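Local coordinates for Cj0977 (PDB 3BNV), which is of unknown molecular function but acts as a sigma28-regulated, nonflagellar virulence factor of Campylobacter jejuni and adopts a hot-dog fold, at residues Val77-Ile82 and Arg121-Val125. Sequence-based numbering, arbitrary orientation.
Sequences VAQASI and RDVKV
Helix segment Val77-Ile82 runs over strand segment Arg121-Val125 with 8.7 Å between their axes and 126° between their N-to-C directions, and the CA atoms of Ala78 and Val123 come within 6.0 Å. The small side chain of Ala78 is consistent with this close approach: its CB meets Val123 CG1 at 3.8 Å and Val125 CG2 at 4.1 Å, so one methyl touches two successive inward-pointing valines. Val123 places CG1 anti to its backbone N (chi1 178°), which carries that methyl to Ala78 and also to 3.6 Å from Ser81 OG. The Ser81 hydroxyl turns back to Ala78 O, but that bond is modelled too short to be relied on. At the start of the segment, Val77 CG1 lies 3.8 Å from Val125 CG1, the two side chains passing in opposite directions. These contacts belong to the hot-dog fold, in which the long helix 67-82 is wrapped by an antiparallel sheet; Ala110 and Ile139 on the flanking strands continue the apolar surface beneath the helix. At the far end of the segment, Ile82 CD1 packs 4.2 Å from Val123 CG2 and sits over one face of the Arg121 guanidinium, 3.9 Å from NH1 and displaced toward the rim. Bends at chi2 and chi3 bring the guanidinium round so that one face meets this methyl, while its NH2 is hydrogen-bonded to Asn45 OD1 and Leu113 O.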
ATOM      1  N   VAL A  77       4.704  -9.116  -3.646  1.00 31.71           N
ATOM      2  CA  VAL A  77       5.688 -10.188  -3.512  1.00 31.64           C
ATOM      3  C   VAL A  77       5.368 -11.162  -2.337  1.00 31.94           C
ATOM      4  O   VAL A  77       5.656 -12.352  -2.414  1.00 32.06           O
ATOM      5  CB  VAL A  77       7.139  -9.667  -3.464  1.00 30.82           C
ATOM      6  CG1 VAL A  77       7.491  -9.146  -2.098  1.00 31.70           C
ATOM      7  CG2 VAL A  77       8.077 -10.748  -3.797  1.00 30.78           C
ATOM      8  N   ALA A  78       4.756 -10.683  -1.263  1.00 32.01           N
ATOM      9  CA  ALA A  78       4.280 -11.610  -0.225  1.00 32.30           C
ATOM     10  C   ALA A  78       3.306 -12.624  -0.802  1.00 32.63           C
ATOM     11  O   ALA A  78       3.426 -13.827  -0.571  1.00 32.71           O
ATOM     12  CB  ALA A  78       3.594 -10.874   0.909  1.00 32.08           C
ATOM     13  N   GLN A  79       2.309 -12.146  -1.535  1.00 32.74           N
ATOM     14  CA  GLN A  79       1.368 -13.075  -2.121  1.00 32.87           C
ATOM     15  C   GLN A  79       2.041 -13.968  -3.136  1.00 32.76           C
ATOM     16  O   GLN A  79       1.709 -15.130  -3.230  1.00 33.22           O
ATOM     17  CB  GLN A  79       0.184 -12.360  -2.747  1.00 33.02           C
ATOM     18  CG  GLN A  79      -0.672 -11.601  -1.750  1.00 34.31           C
ATOM     19  CD  GLN A  79      -2.044 -11.341  -2.295  1.00 36.96           C
ATOM     20  OE1 GLN A  79      -2.827 -12.266  -2.455  1.00 40.71           O
ATOM     21  NE2 GLN A  79      -2.344 -10.095  -2.611  1.00 36.36           N
ATOM     22  N   ALA A  80       3.018 -13.459  -3.880  1.00 32.77           N
ATOM     23  CA  ALA A  80       3.689 -14.315  -4.848  1.00 32.39           C
ATOM     24  C   ALA A  80       4.463 -15.452  -4.180  1.00 32.46           C
ATOM     25  O   ALA A  80       4.648 -16.506  -4.776  1.00 32.71           O
ATOM     26  CB  ALA A  80       4.576 -13.523  -5.713  1.00 32.76           C
ATOM     27  N   SER A  81       4.901 -15.243  -2.946  1.00 32.36           N
ATOM     28  CA  SER A  81       5.660 -16.255  -2.219  1.00 32.38           C
ATOM     29  C   SER A  81       4.810 -17.457  -1.849  1.00 32.57           C
ATOM     30  O   SER A  81       5.333 -18.519  -1.591  1.00 32.99           O
ATOM     31  CB  SER A  81       6.256 -15.669  -0.943  1.00 32.11           C
ATOM     32  OG  SER A  81       5.241 -15.438   0.014  1.00 31.72           O
ATOM     33  N   ILE A  82       3.496 -17.269  -1.785  1.00 32.60           N
ATOM     34  CA  ILE A  82       2.559 -18.348  -1.508  1.00 32.36           C
ATOM     35  C   ILE A  82       1.966 -18.871  -2.809  1.00 32.46           C
ATOM     36  O   ILE A  82       1.736 -20.056  -2.963  1.00 32.71           O
ATOM     37  CB  ILE A  82       1.392 -17.822  -0.664  1.00 32.68           C
ATOM     38  CG1 ILE A  82       1.941 -17.277   0.647  1.00 32.06           C
ATOM     39  CG2 ILE A  82       0.328 -18.933  -0.444  1.00 31.92           C
ATOM     40  CD1 ILE A  82       3.027 -18.166   1.215  1.00 32.10           C
ATOM     41  N   ARG A 121      -0.817 -17.860   6.454  1.00 33.04           N
ATOM     42  CA  ARG A 121       0.639 -17.866   6.359  1.00 33.00           C
ATOM     43  C   ARG A 121       1.237 -16.513   6.720  1.00 33.16           C
ATOM     44  O   ARG A 121       0.689 -15.456   6.342  1.00 33.04           O
ATOM     45  CB  ARG A 121       1.049 -18.152   4.920  1.00 32.98           C
ATOM     46  CG  ARG A 121       0.274 -19.222   4.227  1.00 33.19           C
ATOM     47  CD  ARG A 121       0.694 -20.603   4.719  1.00 33.09           C
ATOM     48  NE  ARG A 121       2.139 -20.709   4.829  1.00 33.18           N
ATOM     49  CZ  ARG A 121       2.927 -21.235   3.898  1.00 33.60           C
ATOM     50  NH1 ARG A 121       2.421 -21.718   2.778  1.00 33.08           N
ATOM     51  NH2 ARG A 121       4.231 -21.293   4.095  1.00 33.74           N
ATOM     52  N   ASP A 122       2.377 -16.548   7.419  1.00 33.34           N
ATOM     53  CA  ASP A 122       3.145 -15.324   7.739  1.00 33.74           C
ATOM     54  C   ASP A 122       4.306 -15.192   6.756  1.00 33.26           C
ATOM     55  O   ASP A 122       5.054 -16.131   6.544  1.00 33.57           O
ATOM     56  CB  ASP A 122       3.673 -15.378   9.191  1.00 34.13           C
ATOM     57  CG  ASP A 122       2.553 -15.575  10.219  1.00 36.99           C
ATOM     58  OD1 ASP A 122       1.409 -15.145   9.947  1.00 39.49           O
ATOM     59  OD2 ASP A 122       2.803 -16.162  11.304  1.00 39.33           O
ATOM     60  N   VAL A 123       4.459 -14.025   6.166  1.00 32.98           N
ATOM     61  CA  VAL A 123       5.498 -13.812   5.169  1.00 33.00           C
ATOM     62  C   VAL A 123       6.407 -12.657   5.564  1.00 32.95           C
ATOM     63  O   VAL A 123       5.943 -11.565   5.884  1.00 32.98           O
ATOM     64  CB  VAL A 123       4.863 -13.520   3.805  1.00 33.63           C
ATOM     65  CG1 VAL A 123       5.950 -13.235   2.745  1.00 33.68           C
ATOM     66  CG2 VAL A 123       3.963 -14.676   3.389  1.00 32.82           C
ATOM     67  N   LYS A 124       7.707 -12.909   5.549  1.00 33.09           N
ATOM     68  CA  LYS A 124       8.686 -11.899   5.927  1.00 33.19           C
ATOM     69  C   LYS A 124       9.152 -11.227   4.625  1.00 33.04           C
ATOM     70  O   LYS A 124       9.599 -11.904   3.693  1.00 33.21           O
ATOM     71  CB  LYS A 124       9.827 -12.588   6.685  1.00 33.39           C
ATOM     72  CG  LYS A 124      10.293 -11.879   7.924  1.00 34.89           C
ATOM     73  CD  LYS A 124      10.713 -10.419   7.578  1.00 38.56           C
ATOM     74  CE  LYS A 124      11.283  -9.640   8.799  1.00 38.63           C
ATOM     75  NZ  LYS A 124      10.221  -8.894   9.566  1.00 39.14           N
ATOM     76  N   VAL A 125       8.978  -9.914   4.528  1.00 32.58           N
ATOM     77  CA  VAL A 125       9.396  -9.175   3.341  1.00 32.70           C
ATOM     78  C   VAL A 125      10.471  -8.142   3.702  1.00 32.74           C
ATOM     79  O   VAL A 125      10.402  -7.500   4.755  1.00 32.83           O
ATOM     80  CB  VAL A 125       8.230  -8.413   2.700  1.00 33.16           C
ATOM     81  CG1 VAL A 125       8.620  -7.905   1.319  1.00 32.27           C
ATOM     82  CG2 VAL A 125       6.975  -9.290   2.621  1.00 34.06           C
TER